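Local coordinates for protein translation initiation factor eIF2B subunit epsilon (Schizosaccharomyces pombe, PDB 5B04) that acts as a component of the eIF2B complex, which catalyses the exchange of GDP for GTP on the gamma subunit of initiation factor eIF2, at residues Glu65-Cys70 and Asn96-Arg101; Arg171-Val176 and Ala271-Ser276. All coordinates share one frame; numbering follows the deposited sequence.

In the fold
Two ways of closing a chain on itself appear here in series, one short and one long. From the N terminus, strand 65-70 leads through helix 74-83 into strand 94-99, and contact 1 closes that beta-alpha-beta unit inside the parallel part of the main sheet, beside strand 19-23. Contact 2 opens only later, at 171-176, where a loop runs into strand 175-179 of the same mixed sheet; it closes after 94 intervening residues, where the short strand 271-273 leads toward helix 277-288. The two loops therefore neither nest nor cross. Their centres lie about 23 Å apart, with about 12 Å between nearest atoms, and both lie ahead of the short strands from 307 onward.

Contact 1. Residues Glu65-Cys70 and Asn96-Arg101; sequences EVYVFC and NTIVSR
Side by side on one face of the mixed sheet, F69 and I98 form the apolar centre of the pairing between parallel strands 65-70 and 94-99. Along I98, CB lies 3.9 Å from F69 CE1, and the CG2 branch reaches that same CE1 at 3.5 Å. The other branch starts with CG1 anti to the carbonyl carbon (chi1 -59°) and runs on extended, carrying CD1 over the F69 ring face in a CH-pi contact, 4.2 Å from the centroid. CD1 also touches Y67 CD1 at 4.1 Å. Beyond it, the Y67 ring runs alongside N96, its CD1 3.6 Å from N96 CB, and its hydroxyl donates to E65 OE1 from above the carboxylate plane. An alanine in place of Y67 is likely to leave the E65 carboxylate without this donor and open a gap beside I98 CD1 and N96 CB. The backbone ladder alternates, N96 N to V66 O (2.9 Å), V68 N to N96 O (3.0 Å), up to S100 N. As in other Rossmann-like nucleotidyltransferase folds, this is a beta-alpha-beta crossover, with C70 and T97 facing helix 74-83. Chemically, main-chain bonds fix the register, while F69, I98 and the Y67 ring supply apolar contact on one face.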
# COMPACT_ATOMS: atom_id res chain seq x y z
N GLU I 65 -0.85 20.18 56.77
CA GLU I 65 -1.55 20.51 58.00
C GLU I 65 -2.75 21.42 57.73
O GLU I 65 -2.60 22.49 57.15
CB GLU I 65 -0.57 21.18 58.97
CG GLU I 65 -1.09 21.44 60.37
CD GLU I 65 0.01 21.90 61.30
OE1 GLU I 65 -0.21 22.86 62.06
OE2 GLU I 65 1.10 21.29 61.27
N VAL I 66 -3.94 21.00 58.14
CA VAL I 66 -5.14 21.77 57.86
C VAL I 66 -5.92 22.13 59.12
O VAL I 66 -6.18 21.27 59.97
CB VAL I 66 -6.08 21.00 56.89
CG1 VAL I 66 -7.41 21.72 56.75
CG2 VAL I 66 -5.41 20.84 55.53
N TYR I 67 -6.29 23.40 59.24
CA TYR I 67 -7.15 23.85 60.32
C TYR I 67 -8.47 24.38 59.77
O TYR I 67 -8.49 25.34 59.01
CB TYR I 67 -6.46 24.93 61.16
CG TYR I 67 -5.24 24.42 61.90
CD1 TYR I 67 -5.38 23.59 63.00
CD2 TYR I 67 -3.96 24.78 61.50
CE1 TYR I 67 -4.28 23.12 63.68
CE2 TYR I 67 -2.86 24.32 62.17
CZ TYR I 67 -3.01 23.49 63.26
OH TYR I 67 -1.91 23.03 63.94
N VAL I 68 -9.56 23.74 60.17
CA VAL I 68 -10.88 24.11 59.67
C VAL I 68 -11.66 24.92 60.70
O VAL I 68 -12.25 24.36 61.62
CB VAL I 68 -11.70 22.87 59.28
CG1 VAL I 68 -12.98 23.29 58.57
CG2 VAL I 68 -10.88 21.95 58.39
N PHE I 69 -11.65 26.24 60.54
CA PHE I 69 -12.46 27.12 61.37
C PHE I 69 -13.94 26.90 61.07
O PHE I 69 -14.39 27.13 59.94
CB PHE I 69 -12.08 28.58 61.16
CG PHE I 69 -10.86 29.01 61.91
CD1 PHE I 69 -10.93 29.36 63.25
CD2 PHE I 69 -9.63 29.07 61.28
CE1 PHE I 69 -9.81 29.77 63.94
CE2 PHE I 69 -8.50 29.47 61.97
CZ PHE I 69 -8.59 29.82 63.30
N CYS I 70 -14.69 26.46 62.07
CA CYS I 70 -16.10 26.13 61.87
C CYS I 70 -16.95 26.48 63.09
O CYS I 70 -16.51 26.32 64.22
CB CYS I 70 -16.25 24.65 61.53
SG CYS I 70 -15.57 23.53 62.78
N ASN I 96 -7.31 19.32 61.73
CA ASN I 96 -7.74 19.74 63.05
C ASN I 96 -8.82 20.82 62.96
O ASN I 96 -8.69 21.78 62.21
CB ASN I 96 -6.55 20.26 63.87
CG ASN I 96 -5.59 19.15 64.26
OD1 ASN I 96 -6.01 18.08 64.69
ND2 ASN I 96 -4.30 19.41 64.10
N THR I 97 -9.88 20.65 63.73
CA THR I 97 -10.98 21.61 63.73
C THR I 97 -10.79 22.66 64.81
O THR I 97 -10.24 22.38 65.88
CB THR I 97 -12.34 20.92 63.94
OG1 THR I 97 -12.33 20.20 65.18
CG2 THR I 97 -12.63 19.96 62.80
N ILE I 98 -11.23 23.88 64.53
CA ILE I 98 -11.21 24.95 65.52
C ILE I 98 -12.59 25.58 65.63
O ILE I 98 -13.02 26.34 64.75
CB ILE I 98 -10.18 26.04 65.17
CG1 ILE I 98 -8.77 25.44 65.08
CG2 ILE I 98 -10.21 27.15 66.22
CD1 ILE I 98 -7.70 26.46 64.78
N VAL I 99 -13.29 25.27 66.72
CA VAL I 99 -14.63 25.79 66.93
C VAL I 99 -14.59 27.25 67.36
O VAL I 99 -13.88 27.61 68.31
CB VAL I 99 -15.40 24.98 67.99
CG1 VAL I 99 -16.85 25.42 68.05
CG2 VAL I 99 -15.31 23.49 67.67
N SER I 100 -15.33 28.10 66.66
CA SER I 100 -15.41 29.51 67.00
C SER I 100 -16.86 29.93 67.20
O SER I 100 -17.77 29.10 67.14
CB SER I 100 -14.76 30.36 65.91
OG SER I 100 -14.83 31.74 66.23
N ARG I 101 -17.08 31.22 67.43
CA ARG I 101 -18.42 31.75 67.61
C ARG I 101 -19.00 32.26 66.30
O ARG I 101 -18.28 32.37 65.30
CB ARG I 101 -18.42 32.86 68.66
CG ARG I 101 -17.24 32.81 69.62
CD ARG I 101 -16.96 34.18 70.20
NE ARG I 101 -16.39 35.07 69.20
CZ ARG I 101 -16.30 36.39 69.33
NH1 ARG I 101 -16.75 36.97 70.44
NH2 ARG I 101 -15.78 37.12 68.36

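Contact 2. Residues Arg171-Val176 and Ala271-Ser276; sequences RTESSV and AARVRS. With PO4 (phosphate ion), chain S.
E173 and R275 approach from opposite directions and meet almost flat, with carboxylate and guanidinium planes 18° apart. The grip is side-on: R275 NE donates to E173 OE2 at 2.9 Å and NH2 to E173 OE1 at 3.3 Å, each oxygen using its syn lone pair and lying in the guanidinium plane. The R275 chain begins with CG between the backbone N and the carbonyl carbon (chi1 50°), then stays extended to NE, which delivers the flat group across to the loop. E173 instead bends at chi2 (74°), turning its carboxylate to meet it.

T172 slides past R275 in the reverse direction and places OG1 over the centre of one guanidinium face, 3.3 Å from R275 CZ. Its CG2 turns to the edge of the R273 guanidinium, 3.8 Å from NH2. The fold explains the meeting. In this nucleotidyltransferase-like domain, 171-176 leads into strand 175-179 of the main sheet, whereas 271-276 leaves the two-stranded antiparallel ribbon with 130-132, passes through an inverse gamma turn centred on V274, and reaches S276 at the N-cap of helix 277-288.

R273 has its own polar partners, NH1 hydrogen-bonding to the carbonyl of S127 and to Y27 OH, and its charge lies near E173 without a direct bond. At another edge of the R275 guanidinium sits a phosphate ion, probably from the crystallisation liquor: NH1 bonds to its O2 at 2.9 Å, and NH2 reaches O1 and O2 more weakly. R171 CB lies near phosphate O4.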
# COMPACT_ATOMS: atom_id res chain seq x y z
N ARG I 171 -19.95 38.23 40.89
CA ARG I 171 -19.68 39.59 41.34
C ARG I 171 -18.49 39.68 42.30
O ARG I 171 -17.70 40.62 42.22
CB ARG I 171 -20.92 40.19 42.00
CG ARG I 171 -20.79 41.67 42.33
CD ARG I 171 -20.34 42.47 41.11
NE ARG I 171 -21.43 42.72 40.17
CZ ARG I 171 -21.28 43.35 39.01
NH1 ARG I 171 -20.09 43.81 38.65
NH2 ARG I 171 -22.33 43.53 38.22
N THR I 172 -18.37 38.72 43.20
CA THR I 172 -17.23 38.67 44.11
C THR I 172 -15.94 38.47 43.32
O THR I 172 -14.92 39.09 43.60
CB THR I 172 -17.38 37.54 45.16
OG1 THR I 172 -18.37 37.91 46.13
CG2 THR I 172 -16.06 37.28 45.88
N GLU I 173 -16.02 37.60 42.31
CA GLU I 173 -14.86 37.29 41.48
C GLU I 173 -14.57 38.41 40.47
O GLU I 173 -13.46 38.51 39.96
CB GLU I 173 -15.08 35.97 40.74
CG GLU I 173 -15.10 34.73 41.64
CD GLU I 173 -16.37 34.61 42.46
OE1 GLU I 173 -17.36 35.29 42.13
OE2 GLU I 173 -16.37 33.84 43.44
N SER I 174 -15.58 39.24 40.20
CA SER I 174 -15.42 40.34 39.27
C SER I 174 -14.64 41.49 39.90
O SER I 174 -15.18 42.26 40.70
CB SER I 174 -16.78 40.85 38.78
OG SER I 174 -16.64 41.89 37.84
N SER I 175 -13.36 41.60 39.54
CA SER I 175 -12.50 42.63 40.09
C SER I 175 -11.48 43.11 39.06
O SER I 175 -11.10 42.36 38.16
CB SER I 175 -11.77 42.11 41.34
OG SER I 175 -12.69 41.59 42.28
N VAL I 176 -11.03 44.35 39.20
CA VAL I 176 -10.00 44.89 38.32
C VAL I 176 -8.63 44.79 38.97
O VAL I 176 -8.40 45.33 40.05
CB VAL I 176 -10.28 46.36 37.95
CG1 VAL I 176 -9.12 46.93 37.15
CG2 VAL I 176 -11.57 46.48 37.17
N ALA I 271 -10.62 26.91 38.63
CA ALA I 271 -10.70 27.14 40.06
C ALA I 271 -11.92 27.97 40.36
O ALA I 271 -12.22 28.87 39.62
CB ALA I 271 -9.49 27.82 40.63
N ALA I 272 -12.61 27.70 41.46
CA ALA I 272 -13.79 28.43 41.84
C ALA I 272 -14.16 28.11 43.25
O ALA I 272 -13.75 27.11 43.77
CB ALA I 272 -14.93 28.10 40.92
N ARG I 273 -14.98 28.95 43.85
CA ARG I 273 -15.47 28.74 45.21
C ARG I 273 -16.99 28.63 45.26
O ARG I 273 -17.70 29.40 44.61
CB ARG I 273 -15.01 29.87 46.13
CG ARG I 273 -13.53 29.84 46.46
CD ARG I 273 -13.17 30.84 47.54
NE ARG I 273 -13.64 32.18 47.21
CZ ARG I 273 -14.42 32.91 48.00
NH1 ARG I 273 -14.82 32.43 49.16
NH2 ARG I 273 -14.79 34.13 47.62
N VAL I 274 -17.48 27.68 46.05
CA VAL I 274 -18.91 27.54 46.28
C VAL I 274 -19.33 28.45 47.43
O VAL I 274 -19.35 28.03 48.59
CB VAL I 274 -19.30 26.09 46.60
CG1 VAL I 274 -20.81 25.92 46.53
CG2 VAL I 274 -18.62 25.14 45.63
N ARG I 275 -19.66 29.69 47.10
CA ARG I 275 -19.93 30.71 48.11
C ARG I 275 -21.38 31.19 48.09
O ARG I 275 -21.76 32.05 48.88
CB ARG I 275 -18.99 31.90 47.91
CG ARG I 275 -18.96 32.40 46.48
CD ARG I 275 -18.27 33.74 46.37
NE ARG I 275 -18.66 34.45 45.15
CZ ARG I 275 -19.80 35.12 45.02
NH1 ARG I 275 -20.66 35.19 46.03
NH2 ARG I 275 -20.08 35.73 43.88
N SER I 276 -22.17 30.64 47.18
CA SER I 276 -23.58 31.00 47.07
C SER I 276 -24.37 29.93 46.32
O SER I 276 -23.81 28.93 45.88
CB SER I 276 -23.73 32.35 46.37
OG SER I 276 -23.30 32.28 45.02
P PO4 S . -23.25 37.29 44.37
O1 PO4 S . -23.22 35.82 44.05
O2 PO4 S . -22.06 37.65 45.23
O3 PO4 S . -24.52 37.61 45.12
O4 PO4 S . -23.21 38.09 43.09